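Local coordinates for protein glycosyl hydrolase BlGH5_18 (Bifidobacterium longum subsp. infantis, PDB 7LQX) that probably hydrolyses glycosidic bonds of N-glycans as a family 5 (subfamily 18) glycoside hydrolase of a gut bifidobacterium, at residues 360-371 against 401-411; 381-392 against 426-437. All blocks are in the same frame, centred on the assembly; numbering follows the deposited sequence.

Contact 1: 360-371 against 401-411; sequences AGGNDAAVVIEV and ARPTLVTSATA
Strands 365-369 and 403-407 are the two parallel strands of a beta-alpha-beta unit whose connecting helix is 388-399, and they pair through T404 N to A365 O, V367 N to T404 O, V406 N to V367 O and I369 N to V406 O. The last of these is the shortest, 2.8 Å from I369 N to V406 O. The strand axes approach to 4.4 Å and cross at -35°, the twist of a parallel pair. S408 N continues the ladder onto I369 O, and S408 OG then accepts V371 N at 3.2 Å.

The pair belongs to a small three-stranded parallel sheet, separate from the eight-stranded one, in which 365-369 is the middle strand. On the face toward helix 388-399, I369 CD1 packs on L405 CD2 at 3.8 Å, and V367 CB meets the same methyl. On the other face A366 CB touches V406 CG1, while V368 CG2 lies 4.0 Å from A411 CB.

Ahead of the strands the contact turns polar. N363 ND2 donates to R402 O at 2.9 Å, the acceptor lying in the amide plane but the donor well above the carbonyl plane; N363 OD1 is taken by R262. The R402 chain bends at chi3 (59°), which brings its guanidinium edge to the 361-362 backbone: NE reaches G362 O at 3.0 Å, nearly straight, and NH2 reaches G361 O at 3.3 Å from above that carbonyl's plane. NH2 also bonds Q302 O. A leucine here has no N-H to offer, and would probably leave G362 O without NE and the carbonyls of G361 and Q302 without NH2, freeing the 360-362 backbone to shift.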
loop_
_atom_site.group_PDB
_atom_site.type_symbol
_atom_site.label_atom_id
_atom_site.label_comp_id
_atom_site.label_asym_id
_atom_site.label_seq_id
_atom_site.Cartn_x
_atom_site.Cartn_y
_atom_site.Cartn_z
ATOM N N ALA A 360 35.103 11.459 24.392
ATOM C CA ALA A 360 36.432 11.645 23.838
ATOM C C ALA A 360 36.729 13.125 23.640
ATOM O O ALA A 360 35.829 13.967 23.579
ATOM C CB ALA A 360 36.530 10.940 22.483
ATOM N N GLY A 361 38.013 13.429 23.523
ATOM C CA GLY A 361 38.485 14.783 23.323
ATOM C C GLY A 361 38.633 15.125 21.859
ATOM O O GLY A 361 37.955 14.560 20.992
ATOM N N GLY A 362 39.570 16.031 21.578
ATOM C CA GLY A 362 39.696 16.643 20.274
ATOM C C GLY A 362 40.381 15.772 19.242
ATOM O O GLY A 362 40.747 14.622 19.483
ATOM N N ASN A 363 40.556 16.358 18.059
ATOM C CA ASN A 363 41.056 15.669 16.879
ATOM C C ASN A 363 42.246 16.433 16.336
ATOM O O ASN A 363 42.151 17.641 16.114
ATOM C CB ASN A 363 39.975 15.655 15.806
ATOM C CG ASN A 363 38.797 14.819 16.202
ATOM O OD1 ASN A 363 37.844 15.300 16.817
ATOM N ND2 ASN A 363 38.846 13.542 15.850
ATOM N N ASP A 364 43.343 15.722 16.084
ATOM C CA ASP A 364 44.589 16.378 15.721
ATOM C C ASP A 364 44.669 16.748 14.249
ATOM O O ASP A 364 45.370 17.709 13.901
ATOM C CB ASP A 364 45.760 15.441 16.028
ATOM C CG ASP A 364 45.901 15.146 17.501
ATOM O OD1 ASP A 364 46.001 16.108 18.292
ATOM O OD2 ASP A 364 45.914 13.951 17.868
ATOM N N ALA A 365 44.014 15.988 13.381
ATOM C CA ALA A 365 44.151 16.148 11.947
ATOM C C ALA A 365 42.775 16.221 11.317
ATOM O O ALA A 365 41.787 15.739 11.876
ATOM C CB ALA A 365 44.921 14.974 11.332
ATOM N N ALA A 366 42.713 16.827 10.136
ATOM C CA ALA A 366 41.470 16.835 9.384
ATOM C C ALA A 366 41.743 16.776 7.890
ATOM O O ALA A 366 42.703 17.378 7.397
ATOM C CB ALA A 366 40.603 18.061 9.693
ATOM N N VAL A 367 40.893 16.029 7.189
ATOM C CA VAL A 367 40.824 16.056 5.733
ATOM C C VAL A 367 39.866 17.169 5.327
ATOM O O VAL A 367 38.785 17.315 5.917
ATOM C CB VAL A 367 40.379 14.696 5.173
ATOM C CG1 VAL A 367 40.387 14.734 3.654
ATOM C CG2 VAL A 367 41.287 13.570 5.681
ATOM N N VAL A 368 40.274 17.955 4.332
ATOM C CA VAL A 368 39.529 19.130 3.892
ATOM C C VAL A 368 38.635 18.774 2.711
ATOM O O VAL A 368 39.101 18.240 1.699
ATOM C CB VAL A 368 40.495 20.269 3.515
ATOM C CG1 VAL A 368 39.714 21.466 3.034
ATOM C CG2 VAL A 368 41.375 20.640 4.695
ATOM N N ILE A 369 37.360 19.128 2.825
ATOM C CA ILE A 369 36.355 18.911 1.790
ATOM C C ILE A 369 35.997 20.264 1.188
ATOM O O ILE A 369 35.439 21.127 1.876
ATOM C CB ILE A 369 35.101 18.247 2.381
ATOM C CG1 ILE A 369 35.429 16.891 3.000
ATOM C CG2 ILE A 369 34.031 18.070 1.319
ATOM C CD1 ILE A 369 34.297 16.291 3.827
ATOM N N GLU A 370 36.298 20.446 -0.099
ATOM C CA GLU A 370 35.907 21.663 -0.798
ATOM C C GLU A 370 34.392 21.713 -0.938
ATOM O O GLU A 370 33.763 20.734 -1.355
ATOM C CB GLU A 370 36.549 21.707 -2.184
ATOM C CG GLU A 370 38.035 21.991 -2.167
ATOM C CD GLU A 370 38.362 23.411 -1.729
ATOM O OE1 GLU A 370 37.568 24.336 -2.012
ATOM O OE2 GLU A 370 39.419 23.605 -1.096
ATOM N N VAL A 371 33.809 22.863 -0.610
ATOM C CA VAL A 371 32.360 23.009 -0.595
ATOM C C VAL A 371 31.915 24.096 -1.566
ATOM O O VAL A 371 32.678 25.000 -1.926
ATOM C CB VAL A 371 31.804 23.260 0.822
ATOM C CG1 VAL A 371 32.001 22.031 1.689
ATOM C CG2 VAL A 371 32.452 24.473 1.469
ATOM N N ALA A 401 45.998 9.267 13.890
ATOM C CA ALA A 401 45.969 10.725 13.911
ATOM C C ALA A 401 44.646 11.288 14.406
ATOM O O ALA A 401 44.499 12.513 14.465
ATOM C CB ALA A 401 46.261 11.284 12.518
ATOM N N ARG A 402 43.689 10.430 14.749
ATOM C CA ARG A 402 42.372 10.849 15.214
ATOM C C ARG A 402 41.766 11.886 14.269
ATOM O O ARG A 402 41.399 12.982 14.690
ATOM C CB ARG A 402 42.429 11.407 16.629
ATOM C CG ARG A 402 42.638 10.389 17.725
ATOM C CD ARG A 402 42.542 11.066 19.100
ATOM N NE ARG A 402 41.248 11.715 19.335
ATOM C CZ ARG A 402 40.128 11.052 19.617
ATOM N NH1 ARG A 402 40.147 9.730 19.692
ATOM N NH2 ARG A 402 38.993 11.703 19.822
ATOM N N PRO A 403 41.659 11.575 12.980
ATOM C CA PRO A 403 41.194 12.592 12.040
ATOM C C PRO A 403 39.717 12.903 12.191
ATOM O O PRO A 403 38.888 12.043 12.512
ATOM C CB PRO A 403 41.456 11.955 10.669
ATOM C CG PRO A 403 41.310 10.466 10.933
ATOM C CD PRO A 403 41.940 10.286 12.309
ATOM N N THR A 404 39.393 14.152 11.902
ATOM C CA THR A 404 38.032 14.546 11.580
ATOM C C THR A 404 38.010 15.018 10.128
ATOM O O THR A 404 38.973 14.848 9.382
ATOM C CB THR A 404 37.512 15.564 12.595
ATOM O OG1 THR A 404 36.114 15.790 12.376
ATOM C CG2 THR A 404 38.263 16.897 12.512
ATOM N N LEU A 405 36.883 15.586 9.726
ATOM C CA LEU A 405 36.730 16.197 8.414
ATOM C C LEU A 405 36.276 17.629 8.611
ATOM O O LEU A 405 35.455 17.905 9.485
ATOM C CB LEU A 405 35.724 15.437 7.552
ATOM C CG LEU A 405 36.315 14.052 7.235
ATOM C CD1 LEU A 405 35.532 12.937 7.915
ATOM C CD2 LEU A 405 36.499 13.800 5.746
ATOM N N VAL A 406 36.803 18.531 7.791
ATOM C CA VAL A 406 36.390 19.926 7.830
ATOM C C VAL A 406 36.134 20.395 6.405
ATOM O O VAL A 406 36.661 19.842 5.438
ATOM C CB VAL A 406 37.425 20.844 8.514
ATOM C CG1 VAL A 406 37.670 20.409 9.947
ATOM C CG2 VAL A 406 38.720 20.881 7.723
ATOM N N THR A 407 35.300 21.424 6.280
ATOM C CA THR A 407 35.127 22.036 4.978
ATOM C C THR A 407 36.272 23.005 4.686
ATOM O O THR A 407 37.025 23.426 5.573
ATOM C CB THR A 407 33.817 22.819 4.901
ATOM O OG1 THR A 407 33.923 23.979 5.733
ATOM C CG2 THR A 407 32.636 21.954 5.321
ATOM N N SER A 408 36.356 23.390 3.411
ATOM C CA SER A 408 37.332 24.393 2.991
ATOM C C SER A 408 37.158 25.718 3.730
ATOM O O SER A 408 38.146 26.409 3.983
ATOM C CB SER A 408 37.253 24.574 1.473
ATOM O OG SER A 408 35.909 24.665 1.029
ATOM N N ALA A 409 35.930 26.088 4.092
ATOM C CA ALA A 409 35.722 27.297 4.884
ATOM C C ALA A 409 36.285 27.145 6.294
ATOM O O ALA A 409 37.000 28.022 6.785
ATOM C CB ALA A 409 34.232 27.639 4.919
ATOM N N THR A 410 35.991 26.025 6.955
ATOM C CA THR A 410 36.535 25.796 8.294
ATOM C C THR A 410 38.055 25.753 8.265
ATOM O O THR A 410 38.716 26.236 9.192
ATOM C CB THR A 410 35.941 24.502 8.849
ATOM O OG1 THR A 410 34.525 24.674 8.955
ATOM C CG2 THR A 410 36.511 24.154 10.202
ATOM N N ALA A 411 38.628 25.211 7.187
ATOM C CA ALA A 411 40.075 25.113 7.084
ATOM C C ALA A 411 40.745 26.478 7.058
ATOM O O ALA A 411 41.952 26.558 7.290
ATOM C CB ALA A 411 40.459 24.326 5.828
#

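Contact 2: 381-392 against 426-437; sequences GACGPGGSIFER and ETDDEPHGAKYY
The N-terminal end of helix 388-399, with G387 as its N-cap after the type II turn G384-G387, is wrapped by the loop that follows strand 424-426.

Hydrogen bonds hold the start of the helix and the turn before it. S388 N donates to H432 O, and S388 OG accepts H432 N at 3.0 Å while donating to the syn lone pair of D428 OD2 at 2.7 Å. P385 O receives Y436 N and, weakly, Y437 N. G386 O is met in its carbonyl plane by K435 NZ at 2.8 Å; a CB on G386 would clash with K435 CG and Y436 N.

A CH-pi contact puts S388 CB over the H432 ring face, 3.9 Å from its centroid; the apolar pairs are few, P385 CD on Y437 CB among them.

Waters bridge E391 to the loop: OE1 shares one with H432 NE2, OE2 another with Y436 OH. A third joins E391 OE1 and K435 NZ, whose direct salt bridge to E391 OE2 is long. E391 OE2 also bonds Y243.

R392, E426 and D428 form a salt-bridge network. R392 is extended from CG to NE, and its NE meets D428 OD1 at 3.0 Å. NH1 meets E426 OE2 at 2.8 Å. Both carboxylates stand nearly perpendicular to the guanidinium. E426 OE1 pairs with R395. Over one guanidinium face lies T427 O, 3.3 Å from R392 CZ.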
loop_
_atom_site.group_PDB
_atom_site.type_symbol
_atom_site.label_atom_id
_atom_site.label_comp_id
_atom_site.label_asym_id
_atom_site.label_seq_id
_atom_site.Cartn_x
_atom_site.Cartn_y
_atom_site.Cartn_z
ATOM N N GLY A 381 30.652 12.271 -4.013
ATOM C CA GLY A 381 31.074 10.920 -4.335
ATOM C C GLY A 381 32.427 10.582 -3.745
ATOM O O GLY A 381 32.658 9.455 -3.308
ATOM N N ALA A 382 33.337 11.554 -3.709
ATOM C CA ALA A 382 34.657 11.306 -3.144
ATOM C C ALA A 382 34.592 10.953 -1.662
ATOM O O ALA A 382 35.570 10.432 -1.117
ATOM C CB ALA A 382 35.536 12.540 -3.330
ATOM N N CYS A 383 33.472 11.229 -1.001
ATOM C CA CYS A 383 33.297 10.899 0.407
ATOM C C CYS A 383 32.810 9.475 0.638
ATOM O O CYS A 383 32.829 9.010 1.782
ATOM C CB CYS A 383 32.309 11.877 1.050
ATOM S SG CYS A 383 32.858 13.578 1.039
ATOM N N GLY A 384 32.382 8.769 -0.401
ATOM C CA GLY A 384 31.865 7.433 -0.230
ATOM C C GLY A 384 32.931 6.359 -0.325
ATOM O O GLY A 384 34.092 6.620 -0.646
ATOM N N PRO A 385 32.531 5.111 -0.087
ATOM C CA PRO A 385 33.500 4.005 -0.088
ATOM C C PRO A 385 34.263 3.903 -1.404
ATOM O O PRO A 385 33.672 3.830 -2.483
ATOM C CB PRO A 385 32.619 2.772 0.159
ATOM C CG PRO A 385 31.443 3.297 0.910
ATOM C CD PRO A 385 31.186 4.673 0.340
ATOM N N GLY A 386 35.593 3.886 -1.298
ATOM C CA GLY A 386 36.467 3.903 -2.451
ATOM C C GLY A 386 36.854 5.285 -2.930
ATOM O O GLY A 386 37.698 5.401 -3.825
ATOM N N GLY A 387 36.252 6.337 -2.364
ATOM C CA GLY A 387 36.535 7.694 -2.774
ATOM C C GLY A 387 37.779 8.254 -2.114
ATOM O O GLY A 387 38.307 7.722 -1.140
ATOM N N SER A 388 38.248 9.384 -2.649
ATOM C CA SER A 388 39.516 9.948 -2.201
ATOM C C SER A 388 39.432 10.528 -0.792
ATOM O O SER A 388 40.384 10.401 -0.015
ATOM C CB SER A 388 39.978 11.006 -3.203
ATOM O OG SER A 388 38.915 11.881 -3.542
ATOM N N ILE A 389 38.333 11.202 -0.448
ATOM C CA ILE A 389 38.180 11.716 0.913
ATOM C C ILE A 389 38.096 10.557 1.898
ATOM O O ILE A 389 38.760 10.546 2.941
ATOM C CB ILE A 389 36.936 12.616 1.016
ATOM C CG1 ILE A 389 37.096 13.895 0.193
ATOM C CG2 ILE A 389 36.648 12.957 2.478
ATOM C CD1 ILE A 389 38.123 14.890 0.745
ATOM N N PHE A 390 37.252 9.572 1.579
ATOM C CA PHE A 390 37.095 8.373 2.393
ATOM C C PHE A 390 38.443 7.740 2.682
ATOM O O PHE A 390 38.782 7.477 3.839
ATOM C CB PHE A 390 36.187 7.419 1.606
ATOM C CG PHE A 390 35.711 6.197 2.359
ATOM C CD1 PHE A 390 36.523 5.079 2.487
ATOM C CD2 PHE A 390 34.427 6.145 2.877
ATOM C CE1 PHE A 390 36.075 3.944 3.153
ATOM C CE2 PHE A 390 33.973 5.006 3.533
ATOM C CZ PHE A 390 34.802 3.914 3.678
ATOM N N GLU A 391 39.250 7.523 1.643
ATOM C CA GLU A 391 40.511 6.809 1.830
ATOM C C GLU A 391 41.555 7.642 2.563
ATOM O O GLU A 391 42.325 7.093 3.356
ATOM C CB GLU A 391 41.008 6.276 0.490
ATOM C CG GLU A 391 40.041 5.224 -0.045
ATOM C CD GLU A 391 40.550 4.408 -1.211
ATOM O OE1 GLU A 391 41.526 4.812 -1.877
ATOM O OE2 GLU A 391 39.944 3.347 -1.462
ATOM N N ARG A 392 41.599 8.958 2.342
ATOM C CA ARG A 392 42.518 9.779 3.123
ATOM C C ARG A 392 42.169 9.728 4.606
ATOM O O ARG A 392 43.052 9.589 5.465
ATOM C CB ARG A 392 42.509 11.217 2.615
ATOM C CG ARG A 392 43.151 11.387 1.257
ATOM C CD ARG A 392 43.102 12.837 0.819
ATOM N NE ARG A 392 43.701 13.050 -0.495
ATOM C CZ ARG A 392 45.004 13.195 -0.706
ATOM N NH1 ARG A 392 45.850 13.152 0.315
ATOM N NH2 ARG A 392 45.466 13.407 -1.933
ATOM N N GLU A 426 44.877 18.061 5.635
ATOM C CA GLU A 426 45.236 17.325 4.428
ATOM C C GLU A 426 44.232 17.645 3.331
ATOM O O GLU A 426 43.028 17.445 3.510
ATOM C CB GLU A 426 45.272 15.824 4.705
ATOM C CG GLU A 426 45.647 15.004 3.492
ATOM C CD GLU A 426 46.016 13.588 3.846
ATOM O OE1 GLU A 426 46.697 13.397 4.879
ATOM O OE2 GLU A 426 45.628 12.674 3.094
ATOM N N THR A 427 44.724 18.123 2.194
ATOM C CA THR A 427 43.847 18.472 1.086
ATOM C C THR A 427 43.707 17.299 0.114
ATOM O O THR A 427 44.559 16.414 0.040
ATOM C CB THR A 427 44.371 19.708 0.351
ATOM O OG1 THR A 427 45.718 19.481 -0.071
ATOM C CG2 THR A 427 44.332 20.931 1.262
ATOM N N ASP A 428 42.623 17.317 -0.652
ATOM C CA ASP A 428 42.314 16.222 -1.568
ATOM C C ASP A 428 42.773 16.625 -2.962
ATOM O O ASP A 428 42.009 17.171 -3.759
ATOM C CB ASP A 428 40.827 15.906 -1.566
ATOM C CG ASP A 428 40.522 14.571 -2.215
ATOM O OD1 ASP A 428 41.460 13.751 -2.347
ATOM O OD2 ASP A 428 39.350 14.333 -2.581
ATOM N N ASP A 429 44.022 16.301 -3.272
ATOM C CA ASP A 429 44.691 16.908 -4.414
ATOM C C ASP A 429 44.226 16.342 -5.747
ATOM O O ASP A 429 44.263 17.056 -6.758
ATOM C CB ASP A 429 46.202 16.734 -4.251
ATOM C CG ASP A 429 46.734 17.427 -3.003
ATOM O OD1 ASP A 429 46.071 18.371 -2.526
ATOM O OD2 ASP A 429 47.806 17.027 -2.496
ATOM N N GLU A 430 43.790 15.088 -5.781
ATOM C CA GLU A 430 43.334 14.447 -7.017
ATOM C C GLU A 430 42.063 13.668 -6.707
ATOM O O GLU A 430 42.079 12.438 -6.585
ATOM C CB GLU A 430 44.421 13.542 -7.605
ATOM C CG GLU A 430 45.672 14.285 -8.086
ATOM C CD GLU A 430 46.738 13.356 -8.658
ATOM O OE1 GLU A 430 46.381 12.262 -9.145
ATOM O OE2 GLU A 430 47.934 13.721 -8.614
ATOM N N PRO A 431 40.931 14.363 -6.573
ATOM C CA PRO A 431 39.708 13.686 -6.120
ATOM C C PRO A 431 39.235 12.606 -7.080
ATOM O O PRO A 431 39.430 12.686 -8.295
ATOM C CB PRO A 431 38.684 14.826 -6.028
ATOM C CG PRO A 431 39.519 16.058 -5.807
ATOM C CD PRO A 431 40.748 15.826 -6.656
ATOM N N HIS A 432 38.591 11.588 -6.515
ATOM C CA HIS A 432 37.949 10.555 -7.313
ATOM C C HIS A 432 36.780 9.984 -6.525
ATOM O O HIS A 432 36.729 10.062 -5.292
ATOM C CB HIS A 432 38.915 9.452 -7.757
ATOM C CG HIS A 432 39.571 8.718 -6.634
ATOM N ND1 HIS A 432 38.938 7.723 -5.921
ATOM C CD2 HIS A 432 40.811 8.827 -6.105
ATOM C CE1 HIS A 432 39.760 7.251 -5.001
ATOM N NE2 HIS A 432 40.900 7.908 -5.087
ATOM N N GLY A 433 35.847 9.379 -7.260
ATOM C CA GLY A 433 34.570 8.986 -6.711
ATOM C C GLY A 433 34.604 7.682 -5.947
ATOM O O GLY A 433 35.633 7.023 -5.803
ATOM N N ALA A 434 33.420 7.297 -5.469
ATOM C CA ALA A 434 33.251 6.176 -4.545
ATOM C C ALA A 434 33.106 4.882 -5.336
ATOM O O ALA A 434 32.016 4.335 -5.514
ATOM C CB ALA A 434 32.036 6.423 -3.662
ATOM N N LYS A 435 34.248 4.358 -5.778
ATOM C CA LYS A 435 34.215 3.236 -6.709
ATOM C C LYS A 435 33.559 1.992 -6.122
ATOM O O LYS A 435 33.028 1.172 -6.877
ATOM C CB LYS A 435 35.625 2.914 -7.193
ATOM C CG LYS A 435 36.630 2.698 -6.087
ATOM C CD LYS A 435 37.976 2.274 -6.661
ATOM C CE LYS A 435 39.079 2.372 -5.628
ATOM N NZ LYS A 435 39.420 3.791 -5.346
ATOM N N TYR A 436 33.589 1.809 -4.800
ATOM C CA TYR A 436 32.985 0.622 -4.207
ATOM C C TYR A 436 31.516 0.814 -3.854
ATOM O O TYR A 436 30.780 -0.169 -3.739
ATOM C CB TYR A 436 33.739 0.207 -2.944
ATOM C CG TYR A 436 35.213 -0.053 -3.154
ATOM C CD1 TYR A 436 35.670 -0.785 -4.246
ATOM C CD2 TYR A 436 36.152 0.441 -2.260
ATOM C CE1 TYR A 436 37.030 -1.022 -4.432
ATOM C CE2 TYR A 436 37.504 0.209 -2.437
ATOM C CZ TYR A 436 37.940 -0.513 -3.523
ATOM O OH TYR A 436 39.290 -0.724 -3.676
ATOM N N TYR A 437 31.082 2.050 -3.650
ATOM C CA TYR A 437 29.671 2.322 -3.424
ATOM C C TYR A 437 28.888 2.088 -4.699
ATOM O O TYR A 437 27.845 1.427 -4.692
ATOM C CB TYR A 437 29.555 3.788 -3.035
ATOM C CG TYR A 437 28.243 4.291 -2.509
ATOM C CD1 TYR A 437 27.743 3.853 -1.292
ATOM C CD2 TYR A 437 27.553 5.286 -3.184
ATOM C CE1 TYR A 437 26.569 4.362 -0.786
ATOM C CE2 TYR A 437 26.385 5.803 -2.687
ATOM C CZ TYR A 437 25.896 5.345 -1.487
ATOM O OH TYR A 437 24.735 5.877 -0.979
HETATM O O HOH W 1 41.010 1.114 -2.496
HETATM O O HOH W 2 42.376 7.379 -2.583
HETATM O O HOH W 3 41.943 3.971 -4.413
HETATM O O HOH W 4 43.416 12.943 -3.872
#

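In the fold
Contact 1 joins the two strands of the beta-alpha-beta unit; contact 2, its centre about 15 Å from that of contact 1, holds the start of the helix between them and the end of the third strand, E426. Strand 365-369 pairs along its other edge with E426: A366 O lies 2.9 Å from E426 N, and V368 N 2.9 Å from E426 O, both probable hydrogen bonds. I389 joins the two by packing, its CG2 3.4 Å from L405 CD2. Along the chain the segments alternate, so the helix leaving contact 2 leads into the second strand of contact 1. Both centres lie about 22 Å from the chain centre, on the same side. A bound 1,2-ethanediol, probably from crystallisation, lies about 6 Å from the Y437 side chain.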